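Local atomic coordinates of aminotransferase (Helicobacter pylori, PDB entry 2FNU), a protein that transfers an amino group from glutamate to a UDP-linked keto-sugar, using pyridoxal phosphate, in the second step of pseudaminic acid biosynthesis for flagellin modification. Residues Cys42-Val47 with Asn165-Gly170; Thr80-Val85 with Tyr316-Gln321; Thr87-Leu92 with Gln323-Leu328. One frame throughout, in Å; residues are numbered along the deposited sequence.

Contact 1. Residues Cys42-Val47 with Asn165-Gly170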
loop_
_atom_site.group_PDB
_atom_site.type_symbol
_atom_site.label_atom_id
_atom_site.label_comp_id
_atom_site.label_asym_id
_atom_site.label_seq_id
_atom_site.Cartn_x
_atom_site.Cartn_y
_atom_site.Cartn_z
ATOM N N CYS B 42 -19.329 8.276 1.361
ATOM C CA CYS B 42 -19.989 9.433 0.750
ATOM C C CYS B 42 -21.288 9.751 1.491
ATOM O O CYS B 42 -21.609 10.925 1.691
ATOM C CB CYS B 42 -20.293 9.157 -0.725
ATOM S SG CYS B 42 -18.776 9.142 -1.728
ATOM N N GLU B 43 -22.033 8.717 1.867
ATOM C CA GLU B 43 -23.306 8.916 2.574
ATOM C C GLU B 43 -23.074 9.479 3.978
ATOM O O GLU B 43 -23.766 10.400 4.423
ATOM C CB GLU B 43 -24.106 7.621 2.620
ATOM C CG GLU B 43 -24.563 7.242 1.235
ATOM C CD GLU B 43 -25.743 6.297 1.218
ATOM O OE1 GLU B 43 -26.564 6.341 2.163
ATOM O OE2 GLU B 43 -25.849 5.520 0.242
ATOM N N PHE B 44 -22.048 8.967 4.655
ATOM C CA PHE B 44 -21.718 9.443 5.994
ATOM C C PHE B 44 -21.293 10.908 6.014
ATOM O O PHE B 44 -21.677 11.654 6.913
ATOM C CB PHE B 44 -20.606 8.543 6.549
ATOM C CG PHE B 44 -20.206 8.828 7.977
ATOM C CD1 PHE B 44 -20.990 8.409 9.034
ATOM C CD2 PHE B 44 -18.994 9.456 8.258
ATOM C CE1 PHE B 44 -20.599 8.665 10.352
ATOM C CE2 PHE B 44 -18.608 9.711 9.573
ATOM C CZ PHE B 44 -19.403 9.304 10.605
ATOM N N LEU B 45 -20.493 11.312 5.025
ATOM C CA LEU B 45 -19.896 12.640 5.001
ATOM C C LEU B 45 -20.682 13.662 4.177
ATOM O O LEU B 45 -20.464 14.875 4.311
ATOM C CB LEU B 45 -18.464 12.545 4.449
ATOM C CG LEU B 45 -17.512 11.700 5.301
ATOM C CD1 LEU B 45 -16.238 11.486 4.500
ATOM C CD2 LEU B 45 -17.234 12.380 6.638
ATOM N N GLY B 46 -21.559 13.181 3.303
ATOM C CA GLY B 46 -22.268 14.073 2.371
ATOM C C GLY B 46 -21.369 14.631 1.270
ATOM O O GLY B 46 -21.490 15.811 0.893
ATOM N N VAL B 47 -20.460 13.789 0.763
ATOM C CA VAL B 47 -19.549 14.185 -0.315
ATOM C C VAL B 47 -19.853 13.425 -1.596
ATOM O O VAL B 47 -20.538 12.401 -1.581
ATOM C CB VAL B 47 -18.051 14.029 0.081
ATOM C CG1 VAL B 47 -17.722 14.958 1.253
ATOM C CG2 VAL B 47 -17.703 12.599 0.432
ATOM N N ASN B 165 -21.464 22.167 12.766
ATOM C CA ASN B 165 -22.486 21.120 12.628
ATOM C C ASN B 165 -22.475 20.366 11.305
ATOM O O ASN B 165 -23.458 19.719 10.941
ATOM C CB ASN B 165 -23.889 21.676 12.913
ATOM C CG ASN B 165 -23.964 22.341 14.259
ATOM O OD1 ASN B 165 -24.050 23.561 14.353
ATOM N ND2 ASN B 165 -23.845 21.554 15.313
ATOM N N LYS B 166 -21.343 20.435 10.602
ATOM C CA LYS B 166 -21.169 19.721 9.342
ATOM C C LYS B 166 -19.931 18.844 9.406
ATOM O O LYS B 166 -18.873 19.265 9.891
ATOM C CB LYS B 166 -21.025 20.728 8.196
ATOM C CG LYS B 166 -22.328 21.533 7.988
ATOM C CD LYS B 166 -22.183 22.721 7.057
ATOM C CE LYS B 166 -21.304 23.799 7.652
ATOM N NZ LYS B 166 -21.368 25.096 6.875
ATOM N N LYS B 167 -20.040 17.629 8.888
ATOM C CA LYS B 167 -18.911 16.712 8.976
ATOM C C LYS B 167 -17.702 17.165 8.184
ATOM O O LYS B 167 -17.801 17.562 7.012
ATOM C CB LYS B 167 -19.319 15.313 8.520
ATOM C CG LYS B 167 -20.142 14.599 9.553
ATOM C CD LYS B 167 -20.438 13.191 9.145
ATOM C CE LYS B 167 -21.181 12.448 10.256
ATOM N NZ LYS B 167 -22.614 12.839 10.311
ATOM N N VAL B 168 -16.549 17.090 8.838
ATOM C CA VAL B 168 -15.265 17.258 8.154
ATOM C C VAL B 168 -15.177 16.264 6.991
ATOM O O VAL B 168 -15.595 15.110 7.125
ATOM C CB VAL B 168 -14.124 17.022 9.149
ATOM C CG1 VAL B 168 -12.768 16.908 8.427
ATOM C CG2 VAL B 168 -14.106 18.164 10.183
ATOM N N GLY B 169 -14.660 16.729 5.852
ATOM C CA GLY B 169 -14.532 15.879 4.667
ATOM C C GLY B 169 -14.873 16.612 3.384
ATOM O O GLY B 169 -14.309 16.326 2.337
ATOM N N GLY B 170 -15.804 17.558 3.467
ATOM C CA GLY B 170 -16.275 18.218 2.260
ATOM C C GLY B 170 -15.817 19.654 2.113
ATOM O O GLY B 170 -16.185 20.317 1.135
HETATM O O HOH W 1 -23.871 11.057 8.544
HETATM O O HOH W 2 -19.500 17.490 4.950
#
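Phe44 and Leu45, at the C-terminal end of helix 32-45, meet Lys167, in strand 166-167 of the small antiparallel hairpin with 162-163, and Val168 just after it, in a partly buried contact that joins side chains directly and backbones through water. Lys167 lies across one face of the Phe44 ring: its CE is 3.8 Å from the ring centroid and 17° off the normal, which makes a CH-pi contact. Its NZ lies 4.8 Å from the same centroid, also over the face, and adds a cation-pi interaction. The lysine chain runs extended to CE and then bends at chi4 (77°), placing NZ 2.8 Å from water 1. That water accepts from NZ and donates to Phe44 O, so the ammonium group is tied to the helix end as well as to the ring. A second water donates to both Leu45 O and Lys167 O, bridging the two backbones.

Helix 32-45 is followed, after a short turn, by strand 49-53, outermost, within this chain, in the mixed sheet of this PLP-dependent aminotransferase fold. The turn between them runs through Gly46, which has positive phi (71°), and Val47 N bonds back to Cys42 O at 3.2 Å. Leu45 CD2 sits 3.2 Å from Val168 O, a close approach, and 4.1 Å from Lys167 CB. Further on, Val47 CG1 packs 3.7 Å from Gly170 CA, where a CB on Gly170 would crowd this methyl. Leu45 and Val47 also touch Val194 of strand 191-195, which carries the contact onto the sheet.

Contact 2. Residues Thr80-Val85 with Tyr316-Gln321. With UD1 (uridine-diphosphate-N-acetylglucosamine), chain F; PMP (4'-deoxy-4'-aminopyridoxal-5'-phosphate), chain E.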
loop_
_atom_site.group_PDB
_atom_site.type_symbol
_atom_site.label_atom_id
_atom_site.label_comp_id
_atom_site.label_asym_id
_atom_site.label_seq_id
_atom_site.Cartn_x
_atom_site.Cartn_y
_atom_site.Cartn_z
ATOM N N THR B 80 1.528 22.498 8.393
ATOM C CA THR B 80 1.816 22.571 9.828
ATOM C C THR B 80 3.003 21.687 10.200
ATOM O O THR B 80 3.149 20.582 9.651
ATOM C CB THR B 80 0.602 22.121 10.661
ATOM O OG1 THR B 80 0.955 22.121 12.058
ATOM C CG2 THR B 80 0.090 20.719 10.226
ATOM N N PRO B 81 3.840 22.156 11.142
ATOM C CA PRO B 81 4.919 21.305 11.629
ATOM C C PRO B 81 4.446 20.307 12.689
ATOM O O PRO B 81 5.210 19.428 13.054
ATOM C CB PRO B 81 5.891 22.315 12.257
ATOM C CG PRO B 81 5.007 23.407 12.779
ATOM C CD PRO B 81 3.860 23.498 11.759
ATOM N N ILE B 82 3.223 20.483 13.195
ATOM C CA ILE B 82 2.662 19.570 14.211
ATOM C C ILE B 82 1.713 18.605 13.522
ATOM O O ILE B 82 0.488 18.786 13.503
ATOM C CB ILE B 82 2.003 20.333 15.402
ATOM C CG1 ILE B 82 3.038 21.241 16.084
ATOM C CG2 ILE B 82 1.444 19.360 16.449
ATOM C CD1 ILE B 82 4.303 20.492 16.606
ATOM N N SER B 83 2.321 17.598 12.903
ATOM C CA SER B 83 1.578 16.504 12.280
ATOM C C SER B 83 2.469 15.304 12.267
ATOM O O SER B 83 3.668 15.415 12.578
ATOM C CB SER B 83 1.181 16.823 10.838
ATOM O OG SER B 83 0.281 15.810 10.400
ATOM N N PHE B 84 1.903 14.154 11.915
ATOM C CA PHE B 84 2.772 13.006 11.660
ATOM C C PHE B 84 3.624 13.280 10.422
ATOM O O PHE B 84 3.187 13.978 9.516
ATOM C CB PHE B 84 1.964 11.724 11.478
ATOM C CG PHE B 84 2.820 10.494 11.382
ATOM C CD1 PHE B 84 3.619 10.116 12.449
ATOM C CD2 PHE B 84 2.882 9.769 10.203
ATOM C CE1 PHE B 84 4.452 8.990 12.359
ATOM C CE2 PHE B 84 3.706 8.634 10.097
ATOM C CZ PHE B 84 4.494 8.258 11.176
ATOM N N VAL B 85 4.839 12.731 10.382
ATOM C CA VAL B 85 5.771 13.099 9.319
ATOM C C VAL B 85 5.229 12.840 7.904
ATOM O O VAL B 85 5.605 13.537 6.941
ATOM C CB VAL B 85 7.151 12.422 9.539
ATOM C CG1 VAL B 85 7.079 10.910 9.223
ATOM C CG2 VAL B 85 8.243 13.101 8.723
ATOM N N TYR B 316 3.218 16.162 18.377
ATOM C CA TYR B 316 4.244 15.488 17.586
ATOM C C TYR B 316 5.531 16.299 17.672
ATOM O O TYR B 316 5.495 17.520 17.880
ATOM C CB TYR B 316 3.860 15.490 16.097
ATOM C CG TYR B 316 2.672 14.653 15.731
ATOM C CD1 TYR B 316 1.414 15.233 15.579
ATOM C CD2 TYR B 316 2.804 13.275 15.526
ATOM C CE1 TYR B 316 0.312 14.458 15.223
ATOM C CE2 TYR B 316 1.697 12.477 15.173
ATOM C CZ TYR B 316 0.461 13.088 15.043
ATOM O OH TYR B 316 -0.617 12.312 14.696
ATOM N N LYS B 317 6.663 15.645 17.447
ATOM C CA LYS B 317 7.916 16.362 17.186
ATOM C C LYS B 317 7.727 17.286 15.978
ATOM O O LYS B 317 7.233 16.852 14.949
ATOM C CB LYS B 317 9.032 15.350 16.919
ATOM C CG LYS B 317 10.395 15.903 16.549
ATOM C CD LYS B 317 11.384 14.728 16.592
ATOM C CE LYS B 317 12.789 15.089 16.195
ATOM N NZ LYS B 317 13.665 13.893 16.460
ATOM N N PRO B 318 8.087 18.573 16.108
ATOM C CA PRO B 318 7.975 19.451 14.940
ATOM C C PRO B 318 8.714 18.850 13.755
ATOM O O PRO B 318 9.873 18.469 13.884
ATOM C CB PRO B 318 8.629 20.754 15.422
ATOM C CG PRO B 318 8.315 20.761 16.943
ATOM C CD PRO B 318 8.527 19.307 17.315
ATOM N N ILE B 319 8.052 18.760 12.603
ATOM C CA ILE B 319 8.602 18.020 11.466
ATOM C C ILE B 319 9.956 18.555 11.002
ATOM O O ILE B 319 10.840 17.789 10.595
ATOM C CB ILE B 319 7.582 17.965 10.297
ATOM C CG1 ILE B 319 6.374 17.096 10.686
ATOM C CG2 ILE B 319 8.221 17.460 9.015
ATOM C CD1 ILE B 319 5.169 17.257 9.748
ATOM N N TYR B 320 10.125 19.869 11.092
ATOM C CA TYR B 320 11.385 20.495 10.613
ATOM C C TYR B 320 12.593 20.109 11.488
ATOM O O TYR B 320 13.726 20.407 11.117
ATOM C CB TYR B 320 11.237 22.023 10.521
ATOM C CG TYR B 320 10.845 22.671 11.843
ATOM C CD1 TYR B 320 9.553 23.172 12.043
ATOM C CD2 TYR B 320 11.754 22.757 12.899
ATOM C CE1 TYR B 320 9.184 23.750 13.263
ATOM C CE2 TYR B 320 11.386 23.331 14.136
ATOM C CZ TYR B 320 10.096 23.833 14.297
ATOM O OH TYR B 320 9.714 24.388 15.499
ATOM N N GLN B 321 12.349 19.484 12.643
ATOM C CA GLN B 321 13.427 18.999 13.516
ATOM C C GLN B 321 14.087 17.713 13.007
ATOM O O GLN B 321 15.199 17.369 13.451
ATOM C CB GLN B 321 12.917 18.729 14.946
ATOM C CG GLN B 321 12.599 19.936 15.825
ATOM C CD GLN B 321 12.444 19.555 17.327
ATOM O OE1 GLN B 321 12.814 18.443 17.757
ATOM N NE2 GLN B 321 11.916 20.487 18.125
HETATM C "C1'" UD1 F . 2.264 6.908 13.994
HETATM C "C2'" UD1 F . 1.615 8.180 14.565
HETATM C "C3'" UD1 F . 0.093 8.158 14.462
HETATM C "C4'" UD1 F . -0.351 7.735 13.055
HETATM C "C5'" UD1 F . 0.360 6.480 12.514
HETATM C "C6'" UD1 F . -0.214 5.188 13.102
HETATM C "C7'" UD1 F . 3.050 9.147 16.324
HETATM C "C8'" UD1 F . 3.481 9.108 17.766
HETATM N "N2'" UD1 F . 2.032 8.362 15.956
HETATM O "O1'" UD1 F . 2.066 5.806 14.882
HETATM O "O3'" UD1 F . -0.441 9.473 14.742
HETATM O "O5'" UD1 F . 1.786 6.564 12.679
HETATM O "O7'" UD1 F . 3.611 9.875 15.540
HETATM N N1 UD1 F . -1.380 -0.275 18.551
HETATM C C2 UD1 F . -2.415 -1.218 18.711
HETATM N N3 UD1 F . -2.767 -2.005 17.682
HETATM C C4 UD1 F . -2.151 -1.929 16.493
HETATM C C5 UD1 F . -1.120 -1.017 16.270
HETATM C C6 UD1 F . -0.718 -0.181 17.304
HETATM O O2 UD1 F . -3.003 -1.313 19.817
HETATM O O4 UD1 F . -2.515 -2.682 15.571
HETATM C C1B UD1 F . -1.004 0.567 19.705
HETATM C C2B UD1 F . 0.050 -0.190 20.502
HETATM O "O2'" UD1 F . -0.228 -0.051 21.898
HETATM C C3B UD1 F . 1.351 0.494 20.146
HETATM C C4B UD1 F . 0.910 1.912 19.849
HETATM O O4B UD1 F . -0.409 1.807 19.301
HETATM O O3B UD1 F . 2.317 0.462 21.203
HETATM C C5B UD1 F . 1.844 2.556 18.844
HETATM O O5B UD1 F . 1.378 3.877 18.604
HETATM P PA UD1 F . 2.390 4.954 17.956
HETATM O O1A UD1 F . 1.596 6.212 17.637
HETATM O O2A UD1 F . 3.615 5.045 18.850
HETATM O O3A UD1 F . 2.732 4.123 16.609
HETATM P PB UD1 F . 3.279 4.797 15.243
HETATM O O1B UD1 F . 4.528 5.615 15.537
HETATM O O2B UD1 F . 3.297 3.703 14.186
HETATM N N1 PMP E . -1.456 12.037 8.719
HETATM C C2 PMP E . -1.656 12.046 10.075
HETATM C C2A PMP E . -2.102 13.332 10.731
HETATM C C3 PMP E . -1.454 10.867 10.806
HETATM O O3 PMP E . -1.678 10.844 12.153
HETATM C C4 PMP E . -1.024 9.685 10.159
HETATM C C4A PMP E . -0.714 8.422 10.934
HETATM N N4A PMP E . -0.177 8.697 12.249
HETATM C C5 PMP E . -0.890 9.691 8.767
HETATM C C6 PMP E . -1.170 10.864 8.068
HETATM C C5A PMP E . -0.475 8.450 7.996
HETATM O O4P PMP E . -1.603 7.597 7.952
HETATM P P PMP E . -1.402 6.016 7.691
HETATM O O1P PMP E . -0.867 5.446 8.984
HETATM O O2P PMP E . -2.782 5.495 7.422
HETATM O O3P PMP E . -0.484 5.819 6.515
HETATM O O HOH W 3 6.290 14.893 13.374
#
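Tyr316 lays one ring face over the Ser83-Phe84 peptide, with Phe84 N 3.5 Å above the ring plane and over its centre, in the active site of a PLP-dependent aminotransferase of the DegT/DnrJ/EryC1 family. At the far end of the ring, Tyr316 OH donates to UD1 O3' at 2.8 Å, with O3' in the plane of the ring. PMP N4A stands 1.3 Å from UD1 C4', bonding distance, as expected for the external aldimine. Beside this linkage, Phe84 CB is 3.6 Å from PMP C3. With Phe84 CG anti to its own backbone N (chi1 -173°), the ring reaches along the adduct and presents one face to the sugar, where UD1 O5' lies over the rim. His210 of the second subunit meets this ring edge-to-face.

Further out, the loops that carry the two aromatics are joined by water 3, which donates to both Ser83 O and Lys317 O. Ile319 points toward this loop, its CD1 3.7 Å from Ser83 O, and Pro81 CB packs 3.7 Å from Tyr320 CE1. The direct backbone tie is Ile319 N to Pro81 O, 3.0 Å with 151° at the hydrogen, the N-H lying in the carbonyl plane on a lone pair.

Contact 3. Residues Thr87-Leu92 with Gln323-Leu328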
loop_
_atom_site.group_PDB
_atom_site.type_symbol
_atom_site.label_atom_id
_atom_site.label_comp_id
_atom_site.label_asym_id
_atom_site.label_seq_id
_atom_site.Cartn_x
_atom_site.Cartn_y
_atom_site.Cartn_z
ATOM N N THR B 87 2.579 13.642 6.453
ATOM C CA THR B 87 1.917 14.780 5.814
ATOM C C THR B 87 2.913 15.561 4.970
ATOM O O THR B 87 2.593 16.027 3.866
ATOM C CB THR B 87 1.304 15.696 6.880
ATOM O OG1 THR B 87 0.473 14.923 7.761
ATOM C CG2 THR B 87 0.435 16.780 6.222
ATOM N N ALA B 88 4.137 15.678 5.487
ATOM C CA ALA B 88 5.200 16.407 4.789
ATOM C C ALA B 88 6.059 15.504 3.900
ATOM O O ALA B 88 6.481 15.946 2.827
ATOM C CB ALA B 88 6.081 17.168 5.778
ATOM N N ASN B 89 6.328 14.261 4.322
ATOM C CA ASN B 89 7.133 13.369 3.472
ATOM C C ASN B 89 6.493 13.229 2.098
ATOM O O ASN B 89 7.190 13.144 1.083
ATOM C CB ASN B 89 7.254 11.950 4.051
ATOM C CG ASN B 89 8.325 11.802 5.144
ATOM O OD1 ASN B 89 8.421 10.724 5.777
ATOM N ND2 ASN B 89 9.118 12.825 5.371
ATOM N N MET B 90 5.161 13.173 2.045
ATOM C CA MET B 90 4.515 12.971 0.736
ATOM C C MET B 90 4.542 14.232 -0.111
ATOM O O MET B 90 4.468 14.138 -1.332
ATOM C CB MET B 90 3.102 12.399 0.882
ATOM C CG MET B 90 3.061 10.994 1.486
ATOM S SD MET B 90 4.037 9.794 0.512
ATOM C CE MET B 90 5.578 9.760 1.452
ATOM N N LEU B 91 4.722 15.390 0.528
ATOM C CA LEU B 91 5.002 16.620 -0.221
ATOM C C LEU B 91 6.342 16.512 -0.926
ATOM O O LEU B 91 6.456 16.799 -2.128
ATOM C CB LEU B 91 4.947 17.851 0.701
ATOM C CG LEU B 91 3.557 18.214 1.244
ATOM C CD1 LEU B 91 3.640 19.316 2.312
ATOM C CD2 LEU B 91 2.572 18.652 0.132
ATOM N N LEU B 92 7.358 16.108 -0.176
ATOM C CA LEU B 92 8.701 15.951 -0.761
ATOM C C LEU B 92 8.657 14.970 -1.925
ATOM O O LEU B 92 9.252 15.225 -2.967
ATOM C CB LEU B 92 9.712 15.465 0.284
ATOM C CG LEU B 92 10.020 16.436 1.435
ATOM C CD1 LEU B 92 11.068 15.833 2.359
ATOM C CD2 LEU B 92 10.475 17.814 0.930
ATOM N N GLN B 323 16.135 15.045 10.843
ATOM C CA GLN B 323 17.395 15.138 10.088
ATOM C C GLN B 323 17.202 15.452 8.606
ATOM O O GLN B 323 17.895 16.308 8.035
ATOM C CB GLN B 323 18.200 13.839 10.248
ATOM C CG GLN B 323 19.556 13.876 9.521
ATOM C CD GLN B 323 20.412 12.612 9.703
ATOM O OE1 GLN B 323 21.459 12.453 9.050
ATOM N NE2 GLN B 323 19.976 11.714 10.581
ATOM N N LEU B 324 16.249 14.772 7.976
ATOM C CA LEU B 324 15.984 15.012 6.572
ATOM C C LEU B 324 15.671 16.480 6.324
ATOM O O LEU B 324 16.173 17.067 5.371
ATOM C CB LEU B 324 14.829 14.138 6.083
ATOM C CG LEU B 324 14.333 14.366 4.648
ATOM C CD1 LEU B 324 15.417 14.077 3.604
ATOM C CD2 LEU B 324 13.109 13.513 4.412
ATOM N N TYR B 325 14.821 17.049 7.180
ATOM C CA TYR B 325 14.342 18.413 6.967
ATOM C C TYR B 325 15.428 19.427 7.325
ATOM O O TYR B 325 15.559 20.454 6.654
ATOM C CB TYR B 325 13.028 18.648 7.744
ATOM C CG TYR B 325 11.919 17.849 7.111
ATOM C CD1 TYR B 325 11.742 16.493 7.417
ATOM C CD2 TYR B 325 11.092 18.426 6.148
ATOM C CE1 TYR B 325 10.755 15.733 6.780
ATOM C CE2 TYR B 325 10.070 17.675 5.514
ATOM C CZ TYR B 325 9.928 16.331 5.838
ATOM O OH TYR B 325 8.947 15.579 5.198
ATOM N N GLN B 326 16.225 19.101 8.342
ATOM C CA GLN B 326 17.392 19.922 8.698
ATOM C C GLN B 326 18.417 19.974 7.572
ATOM O O GLN B 326 19.040 21.014 7.344
ATOM C CB GLN B 326 18.064 19.368 9.952
ATOM C CG GLN B 326 17.292 19.616 11.223
ATOM C CD GLN B 326 17.243 21.084 11.603
ATOM O OE1 GLN B 326 16.165 21.675 11.722
ATOM N NE2 GLN B 326 18.414 21.688 11.786
ATOM N N GLN B 327 18.619 18.854 6.884
ATOM C CA GLN B 327 19.585 18.837 5.783
ATOM C C GLN B 327 19.048 19.546 4.526
ATOM O O GLN B 327 19.790 20.241 3.823
ATOM C CB GLN B 327 20.046 17.407 5.482
ATOM C CG GLN B 327 21.331 17.307 4.623
ATOM C CD GLN B 327 22.534 18.134 5.158
ATOM O OE1 GLN B 327 22.977 17.968 6.302
ATOM N NE2 GLN B 327 23.071 19.013 4.306
ATOM N N LEU B 328 17.756 19.403 4.246
ATOM C CA LEU B 328 17.195 20.020 3.053
ATOM C C LEU B 328 16.919 21.514 3.186
ATOM O O LEU B 328 17.027 22.260 2.201
ATOM C CB LEU B 328 15.902 19.305 2.632
ATOM C CG LEU B 328 15.988 17.879 2.096
ATOM C CD1 LEU B 328 14.591 17.327 1.884
ATOM C CD2 LEU B 328 16.790 17.817 0.809
#
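Helices 86-93 and 323-328 are inclined to each other and meet through Tyr325, which extends from the second toward Ala88, Asn89 and Leu92 of the first. The axes of segments 87-92 and 323-328 approach to 12.2 Å at a crossing angle of 45°, and the backbones are too far apart to touch, so long side chains fill the interval. Tyr325 does most of this: its CG sits beside the backbone N and anti to the carbonyl carbon (chi1 -70°), sending the ring across the gap with the hydroxyl leading. The OH reaches the helix surface 3.3 Å from Ala88 CB and 3.1 Å from Asn89 N. Leu92 CD1 meets the phenol end obliquely, 3.7 Å from Tyr325 CZ. The same methyl also takes up Leu324 CD2 at 3.7 Å and Leu328 CD1 at 3.9 Å, which makes it the apolar hub of the contact.

Ile225 of the second subunit covers Asn89 and Leu92, so the helix pair borders the dimer interface. On the sheet side, Thr87 touches the cofactor and its OG1 is hydrogen-bonded to Asp154. Helix 86-93 connects two adjacent parallel strands, 76-79 and 97-100, the beta-alpha-beta crossover arrangement of the large domain in PLP-dependent aminotransferases.

Along the chain the segments run 42-47, 80-85, 87-92, 165-170, 316-321, 323-328, so each contact crosses the other two. Contacts 2 and 3 are neighbours, with centres 10 Å apart: both follow strand 76-79 on one side and the 316-328 region on the other, and Tyr320 CA touches Tyr325 CB at 3.8 Å. Contact 1 lies on the opposite side of the chain's centre, its centre about 27 Å from that of contact 2 and about 31 Å from that of contact 3, near the sheet edge formed by strand 49-53. Contacts 2 and 3 join the C-terminal part of the chain to the cofactor end of the sheet and also meet the second subunit, whereas contact 1 touches neither ligand nor partner chain.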